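3-oxo-glucose-6-phosphate:glutamate aminotransferase (Bacillus subtilis subsp. subtilis, PDB 4K2M) catalyses the reversible pyridoxal phosphate-dependent transfer of an amino group from glutamate to 3-dehydro-glucose 6-phosphate, yielding kanosamine 6-phosphate. Local coordinates at residues F421-E424 against E425-R428; I53-D56 against L57-Q61. All coordinates share one frame; numbering follows the deposited sequence.

Contact 1: F421-E424 against E425-R428; sequences FTLE and EQDR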
# COMPACT_ATOMS: atom_id res chain seq x y z
N PHE A 421 -2.06 -3.45 -27.63
CA PHE A 421 -1.15 -4.07 -28.58
C PHE A 421 -1.76 -3.92 -29.97
O PHE A 421 -2.99 -3.96 -30.13
CB PHE A 421 -1.06 -5.54 -28.21
CG PHE A 421 0.03 -6.30 -28.92
CD1 PHE A 421 1.33 -5.80 -28.98
CD2 PHE A 421 -0.23 -7.56 -29.44
CE1 PHE A 421 2.35 -6.54 -29.60
CE2 PHE A 421 0.78 -8.32 -30.05
CZ PHE A 421 2.07 -7.80 -30.14
N THR A 422 -0.93 -3.73 -31.00
CA THR A 422 -1.49 -3.56 -32.34
C THR A 422 -1.44 -4.86 -33.10
O THR A 422 -0.59 -5.72 -32.83
CB THR A 422 -0.77 -2.45 -33.16
OG1 THR A 422 0.60 -2.82 -33.37
CG2 THR A 422 -0.82 -1.12 -32.44
N LEU A 423 -2.34 -5.03 -34.06
CA LEU A 423 -2.35 -6.25 -34.85
C LEU A 423 -1.14 -6.33 -35.77
O LEU A 423 -0.64 -7.41 -36.05
CB LEU A 423 -3.63 -6.37 -35.65
CG LEU A 423 -4.91 -6.33 -34.84
CD1 LEU A 423 -6.11 -6.53 -35.76
CD2 LEU A 423 -4.89 -7.40 -33.76
N GLU A 424 -0.65 -5.18 -36.22
CA GLU A 424 0.56 -5.18 -37.04
C GLU A 424 1.81 -5.62 -36.25
O GLU A 424 2.68 -6.31 -36.79
CB GLU A 424 0.77 -3.84 -37.75
CG GLU A 424 0.96 -2.63 -36.84
CD GLU A 424 -0.34 -1.87 -36.58
OE1 GLU A 424 -1.43 -2.46 -36.73
OE2 GLU A 424 -0.27 -0.67 -36.20
N GLU A 425 1.90 -5.25 -34.98
CA GLU A 425 2.94 -5.84 -34.13
C GLU A 425 2.73 -7.34 -33.97
O GLU A 425 3.68 -8.12 -34.00
CB GLU A 425 2.93 -5.20 -32.75
CG GLU A 425 3.49 -3.80 -32.67
CD GLU A 425 3.16 -3.15 -31.34
OE1 GLU A 425 1.97 -2.83 -31.10
OE2 GLU A 425 4.08 -2.98 -30.52
N GLN A 426 1.47 -7.74 -33.76
CA GLN A 426 1.19 -9.16 -33.61
C GLN A 426 1.58 -9.93 -34.87
O GLN A 426 2.13 -11.04 -34.78
CB GLN A 426 -0.28 -9.41 -33.25
CG GLN A 426 -0.54 -10.86 -32.89
CD GLN A 426 -2.00 -11.12 -32.60
OE1 GLN A 426 -2.88 -10.67 -33.34
NE2 GLN A 426 -2.27 -11.84 -31.52
N ASP A 427 1.32 -9.35 -36.05
CA ASP A 427 1.78 -9.94 -37.31
C ASP A 427 3.27 -10.24 -37.28
O ASP A 427 3.71 -11.32 -37.69
CB ASP A 427 1.50 -9.00 -38.51
CG ASP A 427 0.03 -8.83 -38.81
OD1 ASP A 427 -0.79 -9.67 -38.35
OD2 ASP A 427 -0.31 -7.87 -39.54
N ARG A 428 4.06 -9.29 -36.79
CA ARG A 428 5.50 -9.49 -36.76
C ARG A 428 5.92 -10.57 -35.78
O ARG A 428 6.83 -11.37 -36.06
CB ARG A 428 6.24 -8.18 -36.45
CG ARG A 428 7.76 -8.33 -36.58
CD ARG A 428 8.49 -7.00 -36.64
NE ARG A 428 9.93 -7.17 -36.86
CZ ARG A 428 10.50 -7.25 -38.05
NH1 ARG A 428 9.77 -7.18 -39.16
NH2 ARG A 428 11.82 -7.40 -38.15

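Contact 2: I53-D56 against L57-Q61; sequences IEHD and LFNYQ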
# COMPACT_ATOMS: atom_id res chain seq x y z
N ILE A 53 -13.83 -5.33 -36.20
CA ILE A 53 -12.94 -5.37 -35.04
C ILE A 53 -11.56 -4.85 -35.38
O ILE A 53 -11.02 -4.01 -34.65
CB ILE A 53 -12.83 -6.76 -34.41
CG1 ILE A 53 -14.17 -7.15 -33.79
CG2 ILE A 53 -11.73 -6.77 -33.29
CD1 ILE A 53 -14.29 -8.63 -33.56
N GLU A 54 -10.98 -5.35 -36.47
CA GLU A 54 -9.59 -4.99 -36.79
C GLU A 54 -9.43 -3.49 -36.97
O GLU A 54 -8.50 -2.90 -36.44
CB GLU A 54 -9.06 -5.78 -38.00
CG GLU A 54 -8.87 -7.29 -37.74
CD GLU A 54 -10.08 -8.14 -38.10
OE1 GLU A 54 -11.22 -7.60 -38.15
OE2 GLU A 54 -9.88 -9.36 -38.34
N HIS A 55 -10.35 -2.86 -37.67
CA HIS A 55 -10.24 -1.42 -37.86
C HIS A 55 -10.72 -0.60 -36.66
O HIS A 55 -10.03 0.34 -36.21
CB HIS A 55 -10.99 -0.96 -39.11
CG HIS A 55 -10.82 0.50 -39.36
ND1 HIS A 55 -9.63 1.05 -39.79
CD2 HIS A 55 -11.67 1.54 -39.19
CE1 HIS A 55 -9.77 2.36 -39.89
NE2 HIS A 55 -10.99 2.69 -39.52
N ASP A 56 -11.90 -0.93 -36.14
CA ASP A 56 -12.54 -0.04 -35.16
C ASP A 56 -11.97 -0.19 -33.76
O ASP A 56 -11.87 0.80 -33.02
CB ASP A 56 -14.06 -0.23 -35.16
CG ASP A 56 -14.70 0.21 -36.47
OD1 ASP A 56 -14.35 1.30 -36.96
OD2 ASP A 56 -15.54 -0.55 -37.00
N LEU A 57 -11.57 -1.40 -33.38
CA LEU A 57 -11.00 -1.60 -32.05
C LEU A 57 -9.48 -1.52 -32.04
O LEU A 57 -8.90 -1.10 -31.05
CB LEU A 57 -11.44 -2.94 -31.44
CG LEU A 57 -12.95 -3.12 -31.30
CD1 LEU A 57 -13.26 -4.34 -30.44
CD2 LEU A 57 -13.59 -1.86 -30.71
N PHE A 58 -8.84 -1.92 -33.14
CA PHE A 58 -7.38 -2.01 -33.16
C PHE A 58 -6.68 -1.01 -34.07
O PHE A 58 -5.46 -0.89 -34.03
CB PHE A 58 -6.94 -3.43 -33.53
CG PHE A 58 -7.16 -4.43 -32.43
CD1 PHE A 58 -6.16 -4.67 -31.49
CD2 PHE A 58 -8.36 -5.15 -32.35
CE1 PHE A 58 -6.36 -5.58 -30.47
CE2 PHE A 58 -8.56 -6.07 -31.32
CZ PHE A 58 -7.56 -6.29 -30.39
N ASN A 59 -7.46 -0.31 -34.88
CA ASN A 59 -6.90 0.61 -35.89
C ASN A 59 -5.78 -0.08 -36.69
O ASN A 59 -4.69 0.48 -36.86
CB ASN A 59 -6.38 1.90 -35.24
CG ASN A 59 -6.06 2.98 -36.26
OD1 ASN A 59 -6.69 3.04 -37.32
ND2 ASN A 59 -5.09 3.83 -35.95
N TYR A 60 -6.07 -1.29 -37.17
CA TYR A 60 -5.09 -2.13 -37.87
C TYR A 60 -4.42 -1.34 -39.00
O TYR A 60 -5.11 -0.79 -39.87
CB TYR A 60 -5.81 -3.35 -38.47
CG TYR A 60 -4.93 -4.47 -39.00
CD1 TYR A 60 -3.57 -4.54 -38.69
CD2 TYR A 60 -5.46 -5.45 -39.82
CE1 TYR A 60 -2.78 -5.58 -39.18
CE2 TYR A 60 -4.68 -6.49 -40.31
CZ TYR A 60 -3.34 -6.56 -39.98
OH TYR A 60 -2.58 -7.61 -40.47
N GLN A 61 -3.10 -1.26 -38.97
CA GLN A 61 -2.34 -0.63 -40.06
C GLN A 61 -1.33 -1.66 -40.51
O GLN A 61 -0.20 -1.66 -40.04
CB GLN A 61 -1.57 0.59 -39.56
CG GLN A 61 -2.36 1.72 -38.95
CD GLN A 61 -1.44 2.86 -38.53
OE1 GLN A 61 -0.79 3.48 -39.38
NE2 GLN A 61 -1.35 3.11 -37.22
O HOH W 1 -7.69 -1.04 -40.56

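Contact 1: F421-E424 against E425-R428
Thr422 and Glu425 form a capping box at the start of helix 423-441, with Thr422 as the N-cap. The side-chain bonds come first. Glu425 N gives its hydrogen to Thr422 OG1 at 3.2 Å, while the same hydroxyl donates to Glu425 OE1 at 2.7 Å, on the anti lone pair of that oxygen. Thr422 N also reaches Glu425 OE1, at 3.0 Å and on the anti side, though 26° out of the carboxylate plane. Thr422 can serve both ways because its OG1 stands between the backbone N and the carbonyl carbon (chi1 63°), facing the helix end; in Glu425, CG beside the backbone N and the chain extended beyond it bring OE1 to Thr422 N and OG1.

Backbone bonds then start the helix. Gln426 N donates to Thr422 O at 3.0 Å and Asp427 N to Leu423 O at 2.8 Å, followed by a longer bond from Arg428 N to Glu424 O.

Apolar contact comes from Phe421, the end of whose ring comes up to Glu425 and Gln426. Its CE1 touches Glu425 CB at 3.5 Å, and CE2 touches Gln426 CB at the same distance, both approaches oblique to the ring. The Gln426 amide plane is turned 83° from the ring.

Outside the turn, Arg76 makes a salt bridge with Glu425 OE1 and Arg64 one with Glu424. Arg325 makes a salt bridge with Asp427 OD1 and a hydrogen bond with Gln426 OE1, and Asp427 OD2 takes a hydrogen bond from Tyr60.

Two donors of Thr422 and Arg76 thus meet on one oxygen of the buried Glu425, OE1. Together with the helix N-terminus they would be expected to favour the ionised form of Glu425, and the reciprocal bonds fix the rotation of the Thr422 hydroxyl.

Contact 2: I53-D56 against L57-Q61
Phe58 turns a ring edge to Ile53: Ile53 O lies in the ring plane, 3.7 Å from Phe58 CD2. The two side chains lie side by side, with Ile53 CG2 3.8 Å from Phe58 CE2. Beyond the segments, Lys318 makes a cation-pi contact with this ring and Phe321 meets it with planes about 35° apart. The His55 ring has a water at its edge, in plane, 3.0 Å from ND1; that water donates to Tyr60 O and so bridges the last helical turn and the chain leaving it. Asn59 OD1 comes up obliquely to His55 CE1, the amide plane 75° from the ring.

The backbone bonds are uneven. Ile53 O accepts from Leu57 N at 3.0 Å and, weakly, from Phe58 N, a pi-type widening. Asn59 N makes only a weak bond to His55 O, whereas Tyr60 N binds Glu54 O well at 3.0 Å. Tyr60 CB lies 3.4 Å from Glu54 O.

Asn59 has left-handed backbone angles (phi 48°), which swing the chain round to bring Tyr60 N back to the helix. This is a helix C-terminus with a pi-type last turn, ended by a residue of positive phi, here closing helix 53-57 in the N-terminal domain.

From the N terminus the chain meets contact 2 first, at the end of helix 53-57, and comes to contact 1 only after the whole cofactor-binding sheet, at the start of the final helix 423-441. Each is local, contact 2 ending a helix and contact 1 starting one, so the two stand in series and neither nests nor crosses. In space they adjoin, centres about 11 Å apart. Gln61 N bonds to Glu424 OE1, Leu423 CD1 packs on Glu54 CG, and Phe421 O packs against Phe58 CD1. Both also rest on helix 312-329. One helix end and one helix start thereby join the N-terminal domain to the aminotransferase part, away from the ligand sites.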